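Local coordinates for protein K5 lyase (Enterobacteria phage k1-5, PDB 2X3H) that probably cleaves the K5 capsular polysaccharide, the glycosaminoglycan heparosan, by lyase (eliminative) chemistry, as a trimeric phage tail spike, at residues 45-50 against 55-60; 144-149 against 157-162; 485-490 against 496-501; 502-507 against 513-518; 408-411 against 417-420. One frame throughout, in Å; residues are numbered along the deposited sequence.

Interaction 1: 45-50 against 55-60. Unlike the reference sequence in segment 45-50: Lys-45 (reference Asn).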
# COMPACT_ATOMS: atom_id res chain seq x y z
N LYS A 45 -13.76 -20.75 -61.46
CA LYS A 45 -13.45 -21.14 -60.09
C LYS A 45 -12.05 -20.66 -59.71
O LYS A 45 -11.20 -20.46 -60.57
CB LYS A 45 -13.56 -22.66 -59.92
CG LYS A 45 -15.01 -23.16 -60.08
CD LYS A 45 -15.20 -24.60 -59.61
CE LYS A 45 -16.67 -25.02 -59.69
NZ LYS A 45 -16.86 -26.39 -59.12
N THR A 46 -11.83 -20.48 -58.41
CA THR A 46 -10.58 -19.89 -57.95
C THR A 46 -9.36 -20.77 -58.23
O THR A 46 -8.24 -20.25 -58.28
CB THR A 46 -10.63 -19.49 -56.46
OG1 THR A 46 -11.02 -20.62 -55.67
CG2 THR A 46 -11.62 -18.35 -56.26
N GLU A 47 -9.55 -22.07 -58.44
CA GLU A 47 -8.42 -22.92 -58.85
C GLU A 47 -7.89 -22.51 -60.22
O GLU A 47 -6.72 -22.79 -60.55
CB GLU A 47 -8.80 -24.40 -58.89
CG GLU A 47 -8.93 -25.09 -57.55
CD GLU A 47 -10.34 -25.02 -56.98
OE1 GLU A 47 -11.17 -24.25 -57.52
OE2 GLU A 47 -10.62 -25.74 -56.00
N GLY A 48 -8.75 -21.88 -61.01
CA GLY A 48 -8.45 -21.52 -62.39
C GLY A 48 -8.10 -20.06 -62.58
O GLY A 48 -8.15 -19.55 -63.71
N ILE A 49 -7.75 -19.38 -61.49
CA ILE A 49 -7.38 -17.96 -61.55
C ILE A 49 -6.04 -17.77 -60.84
O ILE A 49 -5.77 -18.48 -59.86
CB ILE A 49 -8.45 -17.12 -60.82
CG1 ILE A 49 -9.81 -17.23 -61.54
CG2 ILE A 49 -8.01 -15.66 -60.67
CD1 ILE A 49 -10.99 -16.76 -60.67
N LEU A 50 -5.22 -16.84 -61.32
CA LEU A 50 -3.90 -16.58 -60.72
C LEU A 50 -3.86 -15.29 -59.90
O LEU A 50 -4.47 -14.29 -60.26
CB LEU A 50 -2.82 -16.50 -61.81
CG LEU A 50 -2.51 -17.78 -62.57
CD1 LEU A 50 -1.69 -17.47 -63.82
CD2 LEU A 50 -1.80 -18.80 -61.69
N SER A 55 -2.20 -20.07 -57.65
CA SER A 55 -3.63 -20.03 -57.89
C SER A 55 -4.28 -19.19 -56.80
O SER A 55 -3.83 -19.16 -55.65
CB SER A 55 -4.26 -21.42 -57.92
OG SER A 55 -4.37 -21.94 -56.61
N LEU A 56 -5.35 -18.49 -57.17
CA LEU A 56 -6.10 -17.72 -56.21
C LEU A 56 -6.65 -18.64 -55.12
O LEU A 56 -6.73 -18.24 -53.96
CB LEU A 56 -7.24 -16.99 -56.92
CG LEU A 56 -8.20 -16.21 -56.03
CD1 LEU A 56 -7.47 -15.20 -55.14
CD2 LEU A 56 -9.23 -15.52 -56.93
N TYR A 57 -7.04 -19.86 -55.49
CA TYR A 57 -7.55 -20.80 -54.50
C TYR A 57 -6.55 -20.99 -53.38
O TYR A 57 -6.90 -20.92 -52.21
CB TYR A 57 -7.88 -22.16 -55.14
CG TYR A 57 -8.28 -23.18 -54.11
CD1 TYR A 57 -9.61 -23.37 -53.76
CD2 TYR A 57 -7.31 -23.94 -53.46
CE1 TYR A 57 -9.97 -24.30 -52.81
CE2 TYR A 57 -7.66 -24.87 -52.51
CZ TYR A 57 -8.99 -25.05 -52.19
OH TYR A 57 -9.32 -25.99 -51.23
N GLU A 58 -5.29 -21.25 -53.75
CA GLU A 58 -4.27 -21.54 -52.76
C GLU A 58 -3.91 -20.29 -51.97
O GLU A 58 -3.71 -20.35 -50.76
CB GLU A 58 -3.03 -22.18 -53.41
CG GLU A 58 -3.24 -23.66 -53.82
CD GLU A 58 -3.69 -24.56 -52.66
OE1 GLU A 58 -3.41 -24.24 -51.48
OE2 GLU A 58 -4.33 -25.60 -52.95
N TYR A 59 -3.84 -19.15 -52.65
CA TYR A 59 -3.61 -17.89 -51.94
C TYR A 59 -4.65 -17.72 -50.83
O TYR A 59 -4.30 -17.50 -49.67
CB TYR A 59 -3.66 -16.70 -52.90
CG TYR A 59 -3.35 -15.40 -52.22
CD1 TYR A 59 -4.35 -14.66 -51.60
CD2 TYR A 59 -2.04 -14.90 -52.17
CE1 TYR A 59 -4.08 -13.46 -50.95
CE2 TYR A 59 -1.76 -13.70 -51.53
CZ TYR A 59 -2.78 -12.99 -50.91
OH TYR A 59 -2.51 -11.80 -50.29
N LEU A 60 -5.92 -17.82 -51.19
CA LEU A 60 -6.99 -17.62 -50.23
C LEU A 60 -6.93 -18.67 -49.13
O LEU A 60 -6.93 -18.34 -47.94
CB LEU A 60 -8.36 -17.66 -50.93
CG LEU A 60 -8.65 -16.50 -51.88
CD1 LEU A 60 -10.00 -16.72 -52.56
CD2 LEU A 60 -8.60 -15.15 -51.13
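Two carbonyls of segment 45-50 receive the first two backbone N-H groups of the helix that starts at Leu-56. Ile-49 O accepts from Leu-56 N at 2.7 Å in a nearly straight bond (167°). Thr-46 O accepts from Tyr-57 N at 3.1 Å, a more bent bond whose donor stands above the carbonyl plane; the same oxygen also receives a weak bond from Ile-49 N. The next N-H, that of Glu-58, is satisfied by Ser-55 OG at 3.1 Å: with chi1 at 76° the serine hydroxyl leans over the first turn as N-cap. Thr-46 OG1 lies at the edge of the Tyr-57 ring, 3.6 Å from CD1, but its hydrogen-bond partner is His-51 of the third subunit. Over a face of that ring the Glu-47 carboxylate lies stacked, the planes 13° apart and OE2 3.4 Å from Tyr-57 CD1. Leu-56 CD2 touches Thr-46 CG2 and Ile-49 CG2, while Ile-49 meets its counterparts in both other subunits. A serine N-cap is a classic helix start; here the preceding turn serves the first two N-H groups, at the N-terminal end of the trimeric spike.

Interaction 2: 144-149 against 157-162; sequences ITVESN and GQQVSL
Val-146 and Gln-159 lie alongside with their side chains running opposite ways, each directed across the gap between the strand 144-147 and the bend that leads into strand 160-163. Val-146 CG1, anti to its own backbone nitrogen (chi1 179°), meets Gln-159 CB at 4.1 Å. Its other methyl, CG2, turns to Val-160 CG2 at 4.2 Å, so the two branches of one valine serve two successive residues of the partner segment. The glutamine chain runs out extended beyond CG (chi2 -175°) and carries its amide past the valine to the backbone of 146-148. There NE2 comes within 3.3 Å of Val-146 O and 3.5 Å of Ser-148 CB. The other end of the amide, OE1, is hydrogen-bonded to Ser-184 OG, which helps to set how the amide is turned. Phe-175 and Val-178 of strand 168-178 pack on the glutamine, and Tyr-130 packs on Val-146. Both segments belong to parallel sheets of the beta-helix, and they face each other across its interior rather than pairing edge to edge. The contact thus mixes valine methyl packing with a buried amide set beside backbone and serine, its oxygen satisfied by Ser-184.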
# COMPACT_ATOMS: atom_id res chain seq x y z
N ILE A 144 -13.29 -12.82 -26.08
CA ILE A 144 -14.36 -13.75 -26.41
C ILE A 144 -15.29 -13.93 -25.21
O ILE A 144 -14.91 -13.65 -24.07
CB ILE A 144 -13.76 -15.11 -26.88
CG1 ILE A 144 -14.79 -15.94 -27.66
CG2 ILE A 144 -13.16 -15.89 -25.70
CD1 ILE A 144 -14.13 -16.93 -28.64
N THR A 145 -16.51 -14.37 -25.48
CA THR A 145 -17.47 -14.68 -24.43
C THR A 145 -17.67 -16.19 -24.40
O THR A 145 -17.73 -16.83 -25.45
CB THR A 145 -18.81 -13.99 -24.72
OG1 THR A 145 -18.62 -12.56 -24.69
CG2 THR A 145 -19.86 -14.40 -23.69
N VAL A 146 -17.75 -16.74 -23.19
CA VAL A 146 -18.06 -18.16 -22.98
C VAL A 146 -19.35 -18.25 -22.19
O VAL A 146 -19.43 -17.81 -21.04
CB VAL A 146 -16.90 -18.88 -22.26
CG1 VAL A 146 -17.23 -20.36 -22.01
CG2 VAL A 146 -15.61 -18.73 -23.07
N GLU A 147 -20.38 -18.80 -22.83
CA GLU A 147 -21.71 -18.88 -22.24
C GLU A 147 -22.05 -20.30 -21.81
O GLU A 147 -21.86 -21.24 -22.58
CB GLU A 147 -22.75 -18.39 -23.25
CG GLU A 147 -24.16 -18.42 -22.69
CD GLU A 147 -25.21 -17.84 -23.62
OE1 GLU A 147 -24.87 -17.34 -24.72
OE2 GLU A 147 -26.40 -17.87 -23.23
N SER A 148 -22.56 -20.43 -20.61
CA SER A 148 -23.00 -21.74 -20.13
C SER A 148 -24.51 -21.90 -20.35
O SER A 148 -25.22 -20.90 -20.54
CB SER A 148 -22.58 -21.90 -18.66
OG SER A 148 -22.98 -23.14 -18.11
N ASN A 149 -24.99 -23.15 -20.32
CA ASN A 149 -26.43 -23.43 -20.48
C ASN A 149 -26.83 -24.64 -19.64
O ASN A 149 -27.40 -25.61 -20.16
CB ASN A 149 -26.77 -23.69 -21.95
CG ASN A 149 -26.78 -22.42 -22.77
OD1 ASN A 149 -27.62 -21.55 -22.57
ND2 ASN A 149 -25.83 -22.32 -23.70
N GLY A 157 -20.00 -28.37 -13.54
CA GLY A 157 -19.24 -28.15 -14.77
C GLY A 157 -18.36 -26.91 -14.70
O GLY A 157 -18.79 -25.88 -14.19
N GLN A 158 -17.13 -27.04 -15.20
CA GLN A 158 -16.22 -25.89 -15.39
C GLN A 158 -16.46 -25.33 -16.79
O GLN A 158 -16.65 -26.09 -17.75
CB GLN A 158 -14.73 -26.28 -15.33
CG GLN A 158 -14.27 -27.36 -14.34
CD GLN A 158 -14.73 -27.16 -12.91
OE1 GLN A 158 -15.19 -26.08 -12.52
NE2 GLN A 158 -14.60 -28.21 -12.11
N GLN A 159 -16.40 -24.01 -16.93
CA GLN A 159 -16.52 -23.42 -18.27
C GLN A 159 -15.23 -23.56 -19.09
O GLN A 159 -15.25 -24.12 -20.18
CB GLN A 159 -16.98 -21.95 -18.20
CG GLN A 159 -18.35 -21.73 -17.58
CD GLN A 159 -18.78 -20.28 -17.67
OE1 GLN A 159 -18.32 -19.43 -16.90
NE2 GLN A 159 -19.68 -19.98 -18.60
N VAL A 160 -14.12 -23.04 -18.56
CA VAL A 160 -12.82 -23.22 -19.20
C VAL A 160 -11.83 -23.80 -18.20
O VAL A 160 -11.63 -23.23 -17.12
CB VAL A 160 -12.25 -21.89 -19.73
CG1 VAL A 160 -10.82 -22.06 -20.24
CG2 VAL A 160 -13.12 -21.33 -20.83
N SER A 161 -11.23 -24.93 -18.56
CA SER A 161 -10.23 -25.60 -17.72
C SER A 161 -8.86 -25.56 -18.39
O SER A 161 -8.71 -25.90 -19.57
CB SER A 161 -10.60 -27.08 -17.49
OG SER A 161 -11.86 -27.21 -16.86
N LEU A 162 -7.86 -25.11 -17.63
CA LEU A 162 -6.46 -25.33 -17.99
C LEU A 162 -5.99 -26.49 -17.13
O LEU A 162 -5.61 -26.31 -15.97
CB LEU A 162 -5.62 -24.07 -17.74
CG LEU A 162 -6.10 -22.81 -18.46
CD1 LEU A 162 -5.22 -21.60 -18.13
CD2 LEU A 162 -6.19 -23.03 -19.98

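Interaction 3: 485-490 against 496-501; sequences SRTVSL and RLSTSS
A beta hairpin joins strand 485-491 to strand 494-498 in the five-stranded antiparallel sheet near the C-terminal end of the spike; the segments 485-490 and 496-498 run almost exactly antiparallel (178°). Ser-489 and Arg-496 form the hydrogen-bonded pair, with Ser-489 N to Arg-496 O at 3.0 Å and Arg-496 N to Ser-489 O at 2.8 Å. Ser-498 N then donates to Thr-487 O, while the return bond from Thr-487 N goes to Ser-498 OG at 3.0 Å, nearly straight (169°). With the hydroxyl beside its own backbone N (chi1 -70°), Ser-498 replaces a backbone carbonyl as acceptor just where its strand ends. Beyond it, Arg-486 bends at chi2 and lays its guanidinium flat against the backbone of 500-501: Ser-500 C lies 3.4 Å above the plane, over its centre. Arg-486 NH1 donates to Ser-485 O at 2.9 Å, the oxygen close to the guanidinium plane. One water, weakly held by NE, reaches Ser-498 O, and another on NH2 reaches Thr-499 O. A further water joins Thr-487 OG1, Arg-496 O and Ser-489 OG, which also hydrogen-bonds Thr-491 OG1. Leu-497 CD2 touches both methyls of Val-488, 3.9 Å from each; Val-488 meets its counterparts in both other subunits, Leu-497 its counterpart in the third. With Val-488 and Leu-497 on one face, Ser-489 and Arg-496 on the other, this is an antiparallel beta hairpin whose aliphatic face packs at the trimer interface.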
# COMPACT_ATOMS: atom_id res chain seq x y z
N SER A 485 -4.54 4.93 46.30
CA SER A 485 -3.93 5.94 45.43
C SER A 485 -3.08 6.87 46.29
O SER A 485 -3.54 7.33 47.36
CB SER A 485 -5.02 6.76 44.74
OG SER A 485 -4.47 7.74 43.86
N ARG A 486 -1.85 7.16 45.85
CA ARG A 486 -0.99 8.11 46.56
C ARG A 486 -0.29 8.95 45.51
O ARG A 486 0.15 8.41 44.50
CB ARG A 486 0.08 7.39 47.39
CG ARG A 486 -0.46 6.55 48.55
CD ARG A 486 -1.04 7.41 49.67
NE ARG A 486 -1.45 6.57 50.81
CZ ARG A 486 -2.66 6.03 50.95
NH1 ARG A 486 -3.59 6.26 50.03
NH2 ARG A 486 -2.95 5.29 52.02
N THR A 487 -0.17 10.26 45.74
CA THR A 487 0.41 11.14 44.72
C THR A 487 1.68 11.87 45.16
O THR A 487 1.86 12.16 46.35
CB THR A 487 -0.61 12.17 44.21
OG1 THR A 487 -1.21 12.86 45.32
CG2 THR A 487 -1.70 11.50 43.38
N VAL A 488 2.55 12.15 44.19
CA VAL A 488 3.60 13.15 44.33
C VAL A 488 3.15 14.25 43.37
O VAL A 488 3.13 14.05 42.15
CB VAL A 488 4.99 12.59 43.95
CG1 VAL A 488 6.02 13.71 43.97
CG2 VAL A 488 5.39 11.51 44.93
N SER A 489 2.72 15.38 43.94
CA SER A 489 2.08 16.41 43.14
C SER A 489 2.73 17.77 43.30
O SER A 489 3.43 18.02 44.28
CB SER A 489 0.59 16.52 43.48
OG SER A 489 0.41 17.01 44.80
N LEU A 490 2.50 18.63 42.30
CA LEU A 490 2.84 20.05 42.37
C LEU A 490 1.51 20.79 42.43
O LEU A 490 0.80 20.95 41.43
CB LEU A 490 3.67 20.45 41.13
CG LEU A 490 4.03 21.93 40.99
CD1 LEU A 490 4.67 22.47 42.29
CD2 LEU A 490 4.92 22.17 39.77
N ARG A 496 3.63 18.15 47.10
CA ARG A 496 2.92 17.42 48.16
C ARG A 496 3.12 15.92 48.01
O ARG A 496 3.00 15.38 46.91
CB ARG A 496 1.42 17.75 48.17
CG ARG A 496 1.09 19.17 48.59
CD ARG A 496 -0.41 19.35 48.68
NE ARG A 496 -0.73 20.71 49.12
CZ ARG A 496 -1.97 21.18 49.21
NH1 ARG A 496 -3.01 20.42 48.89
NH2 ARG A 496 -2.16 22.44 49.61
N LEU A 497 3.42 15.26 49.13
CA LEU A 497 3.61 13.80 49.18
C LEU A 497 2.49 13.17 50.00
O LEU A 497 2.34 13.46 51.19
CB LEU A 497 4.96 13.49 49.82
CG LEU A 497 6.19 14.24 49.30
CD1 LEU A 497 7.39 13.95 50.20
CD2 LEU A 497 6.48 13.81 47.88
N SER A 498 1.68 12.31 49.38
CA SER A 498 0.54 11.69 50.08
C SER A 498 0.98 10.79 51.22
O SER A 498 1.80 9.89 51.02
CB SER A 498 -0.29 10.87 49.10
OG SER A 498 -0.97 11.71 48.19
N THR A 499 0.39 11.01 52.40
CA THR A 499 0.63 10.17 53.56
C THR A 499 -0.56 9.25 53.81
O THR A 499 -0.45 8.30 54.58
CB THR A 499 0.86 11.03 54.83
OG1 THR A 499 -0.27 11.89 55.02
CG2 THR A 499 2.14 11.87 54.70
N SER A 500 -1.70 9.56 53.19
CA SER A 500 -2.90 8.73 53.34
C SER A 500 -3.83 9.05 52.17
O SER A 500 -3.42 9.72 51.24
CB SER A 500 -3.57 8.98 54.70
OG SER A 500 -4.15 10.28 54.78
N SER A 501 -5.08 8.59 52.22
CA SER A 501 -6.03 8.91 51.15
C SER A 501 -6.28 10.41 51.04
O SER A 501 -6.54 10.93 49.95
CB SER A 501 -7.36 8.17 51.35
OG SER A 501 -7.89 8.43 52.64
O HOH W 1 -3.61 10.01 48.46
O HOH W 2 1.56 7.16 51.81
O HOH W 3 -0.59 5.67 53.72
O HOH W 4 0.22 14.86 46.45

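Interaction 4: 502-507 against 513-518. Unlike the reference sequence in segment 502-507: Tyr-504 (reference Phe).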
# COMPACT_ATOMS: atom_id res chain seq x y z
N THR A 502 -6.17 11.11 52.17
CA THR A 502 -6.44 12.55 52.22
C THR A 502 -5.29 13.41 52.77
O THR A 502 -5.29 14.63 52.60
CB THR A 502 -7.71 12.85 53.05
OG1 THR A 502 -7.51 12.41 54.40
CG2 THR A 502 -8.92 12.12 52.46
N GLY A 503 -4.32 12.77 53.41
CA GLY A 503 -3.25 13.51 54.10
C GLY A 503 -2.03 13.68 53.23
O GLY A 503 -1.86 12.97 52.24
N TYR A 504 -1.17 14.63 53.60
CA TYR A 504 0.07 14.87 52.85
C TYR A 504 1.09 15.62 53.68
O TYR A 504 0.79 16.22 54.73
CB TYR A 504 -0.21 15.62 51.54
CG TYR A 504 -0.96 16.92 51.74
CD1 TYR A 504 -0.29 18.07 52.16
CD2 TYR A 504 -2.33 16.98 51.54
CE1 TYR A 504 -0.97 19.25 52.35
CE2 TYR A 504 -3.02 18.15 51.73
CZ TYR A 504 -2.34 19.28 52.15
OH TYR A 504 -3.05 20.46 52.34
N LEU A 505 2.33 15.54 53.22
CA LEU A 505 3.39 16.44 53.63
C LEU A 505 3.56 17.47 52.52
O LEU A 505 3.68 17.11 51.33
CB LEU A 505 4.70 15.67 53.85
CG LEU A 505 4.69 14.72 55.05
CD1 LEU A 505 5.87 13.78 55.02
CD2 LEU A 505 4.66 15.50 56.36
N GLN A 506 3.56 18.74 52.90
CA GLN A 506 3.77 19.84 51.96
C GLN A 506 5.18 20.38 52.07
O GLN A 506 5.61 20.83 53.16
CB GLN A 506 2.75 20.94 52.22
CG GLN A 506 2.85 22.15 51.31
CD GLN A 506 1.61 23.02 51.42
OE1 GLN A 506 0.49 22.54 51.23
NE2 GLN A 506 1.81 24.30 51.74
N LEU A 507 5.91 20.35 50.96
CA LEU A 507 7.28 20.86 50.93
C LEU A 507 7.25 22.32 50.54
O LEU A 507 7.43 22.68 49.38
CB LEU A 507 8.12 20.05 49.93
CG LEU A 507 8.63 18.68 50.42
CD1 LEU A 507 7.57 17.82 51.08
CD2 LEU A 507 9.36 17.91 49.29
N THR A 513 5.50 20.90 56.07
CA THR A 513 4.38 20.87 57.00
C THR A 513 3.39 19.73 56.71
O THR A 513 3.23 19.28 55.57
CB THR A 513 3.58 22.19 56.94
OG1 THR A 513 3.25 22.49 55.57
CG2 THR A 513 4.37 23.35 57.55
N PRO A 514 2.70 19.26 57.76
CA PRO A 514 1.62 18.29 57.56
C PRO A 514 0.36 19.03 57.11
O PRO A 514 0.24 20.24 57.33
CB PRO A 514 1.44 17.71 58.96
CG PRO A 514 1.81 18.88 59.87
CD PRO A 514 2.90 19.61 59.18
N ASP A 515 -0.58 18.32 56.47
CA ASP A 515 -1.81 18.96 55.99
C ASP A 515 -2.67 19.49 57.13
O ASP A 515 -3.43 20.46 56.96
CB ASP A 515 -2.64 17.98 55.15
CG ASP A 515 -3.04 16.75 55.95
OD1 ASP A 515 -2.20 15.84 56.09
OD2 ASP A 515 -4.18 16.73 56.46
N SER A 516 -2.58 18.83 58.28
CA SER A 516 -3.38 19.23 59.44
C SER A 516 -2.52 19.24 60.69
O SER A 516 -1.51 18.52 60.76
CB SER A 516 -4.62 18.35 59.58
OG SER A 516 -4.29 17.04 59.97
N THR A 517 -2.89 20.07 61.65
CA THR A 517 -2.05 20.29 62.83
C THR A 517 -2.27 19.27 63.95
O THR A 517 -3.39 18.82 64.17
CB THR A 517 -2.18 21.71 63.40
OG1 THR A 517 -1.04 21.98 64.21
CG2 THR A 517 -3.45 21.86 64.26
N GLY A 518 -1.19 18.91 64.64
CA GLY A 518 -1.28 18.04 65.82
C GLY A 518 -1.72 16.60 65.60
O GLY A 518 -2.21 15.96 66.55
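Tyr-504 and Asp-515 meet through matching first torsions: each folds its CG back over its own main chain (chi1 55° and 60°), which brings the tyrosine ring over Asp-515 CB and turns the carboxylate back to the chain beside the ring. CB sits 3.4 Å from the centroid of the Tyr-504 ring and only 15° off the ring normal, a CH-pi contact in which the methylene rests over the middle of the face. The carboxylate plane is inclined to the ring. Its OD1 accepts from Tyr-504 N at 3.0 Å in a fairly straight bond, although the N-H approaches from above the carboxylate plane. The same oxygen lies 3.2 Å from Gly-503 CA, a close fit against the glycine. A weak bond from Asp-515 N to Tyr-504 O completes the link at this end, so aspartate side chain and backbone both engage the tyrosine backbone.

From here the segments continue as the hairpin of strands 504-507 and 511-514, the last antiparallel pair of the five-stranded sheet. Gln-506 and Thr-513 are its hydrogen-bonded pair: Gln-506 N to Thr-513 O measures 2.7 Å and is almost perfectly straight, and Thr-513 N returns a bond to Gln-506 O at 2.9 Å. Thr-513 OG1 rests against Gln-506 CB at 3.7 Å, while the extended glutamine chain leads away to a weak hydrogen bond with Arg-496. On the other face Leu-505 and Pro-514 form the non-hydrogen-bonded pair, Leu-505 CD2 reaching Pro-514 CA at 4.3 Å; Tyr-520 of the same chain and Trp-529 of the third subunit pack on both residues.

Interaction 5: 408-411 against 417-420; sequences AATI and SNVV
Asn-418 grips Thr-410 with two hydrogen bonds, one from its backbone and one from its side chain. ND2 donates to Thr-410 OG1 at 2.8 Å, the hydroxyl oxygen lying close to the amide plane, and Asn-418 N donates to Thr-410 O at 3.0 Å in a nearly straight bond (170°). A chi1 of 65° tucks the threonine hydroxyl back over its own backbone, where it also hydrogen-bonds Gly-407 O. ND2 has a second partner in Ser-382 OG, and OD1 accepts from Asn-385 N, so both ends of the buried amide are used and its rotation is fixed. Ser-417 OG donates to Asn-418 O at 2.8 Å, a short bond to the carbonyl of the following residue, and accepts from Gly-413 N.

These bonds tie the 3-10 turn 408-410 to the start of strand 419-422, one of the last rungs of the parallel beta-helix, where the chain bends from one face of the coil into the next. Asn-385 and Val-387, on the preceding rung, pair with Val-419 through backbone hydrogen bonds.

Further out, Ile-411 packs alongside. CG2, anti to the backbone N, rests 3.4 Å from Asn-418 O, while Ser-417 OG comes to 3.5 Å from Ile-411 CA. The other branch carries CD1 to Val-420 CG2 at 4.1 Å, the two side chains crossing at about a right angle. Phe-378 packs on Thr-410, Asn-418 and Val-420 alike, and Ser-442 of the third subunit lies against Ile-411.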
# COMPACT_ATOMS: atom_id res chain seq x y z
N ALA A 408 -10.43 -10.68 24.29
CA ALA A 408 -9.47 -9.78 24.93
C ALA A 408 -8.54 -10.50 25.91
O ALA A 408 -7.42 -10.02 26.17
CB ALA A 408 -10.18 -8.63 25.62
N ALA A 409 -8.96 -11.64 26.45
CA ALA A 409 -8.09 -12.36 27.39
C ALA A 409 -6.82 -12.87 26.73
O ALA A 409 -5.84 -13.21 27.42
CB ALA A 409 -8.85 -13.51 28.06
N THR A 410 -6.81 -12.91 25.39
CA THR A 410 -5.62 -13.34 24.64
C THR A 410 -4.54 -12.26 24.61
O THR A 410 -3.41 -12.52 24.17
CB THR A 410 -5.92 -13.75 23.19
OG1 THR A 410 -6.37 -12.61 22.43
CG2 THR A 410 -6.98 -14.84 23.14
N ILE A 411 -4.91 -11.05 25.03
CA ILE A 411 -3.93 -9.98 25.20
C ILE A 411 -3.44 -10.11 26.63
O ILE A 411 -4.04 -9.58 27.56
CB ILE A 411 -4.53 -8.57 24.96
CG1 ILE A 411 -5.17 -8.48 23.56
CG2 ILE A 411 -3.45 -7.50 25.14
CD1 ILE A 411 -5.96 -7.17 23.33
N SER A 417 1.16 -13.12 23.52
CA SER A 417 0.12 -12.10 23.52
C SER A 417 -0.32 -11.64 22.13
O SER A 417 0.50 -11.45 21.24
CB SER A 417 0.59 -10.88 24.31
OG SER A 417 -0.51 -10.03 24.62
N ASN A 418 -1.63 -11.42 21.96
CA ASN A 418 -2.11 -10.59 20.86
C ASN A 418 -2.00 -9.13 21.31
O ASN A 418 -1.86 -8.86 22.51
CB ASN A 418 -3.56 -10.96 20.49
CG ASN A 418 -3.68 -12.35 19.87
OD1 ASN A 418 -2.85 -12.73 19.04
ND2 ASN A 418 -4.71 -13.11 20.27
N VAL A 419 -2.05 -8.18 20.38
CA VAL A 419 -1.82 -6.77 20.70
C VAL A 419 -2.73 -5.92 19.81
O VAL A 419 -2.89 -6.22 18.62
CB VAL A 419 -0.35 -6.37 20.45
CG1 VAL A 419 -0.16 -4.84 20.62
CG2 VAL A 419 0.59 -7.16 21.37
N VAL A 420 -3.32 -4.88 20.40
CA VAL A 420 -4.09 -3.90 19.62
C VAL A 420 -3.63 -2.48 19.94
O VAL A 420 -3.57 -2.12 21.12
CB VAL A 420 -5.60 -4.01 19.92
CG1 VAL A 420 -6.40 -2.99 19.10
CG2 VAL A 420 -6.09 -5.44 19.65

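The five contacts follow the long axis of the spike. Interaction 1, at the N-terminal end, lies about 120 Å between centres from interaction 4, near the other end; it is partly buried and combines backbone bonds, an N-cap and a stacked carboxylate. Interactions 2 and 5 are buried and belong to the parallel beta-helix: interaction 2 sets methyl packing beside one amide and is touched by no other subunit, whereas interaction 5 is led by side-chain and backbone hydrogen bonds at a late turn. Interactions 3 and 4 are partly buried, share one antiparallel sheet and touch directly; one adds waters and a stacked guanidinium, the other a CH-pi contact. Interactions 1, 3, 4 and 5 all touch the third subunit.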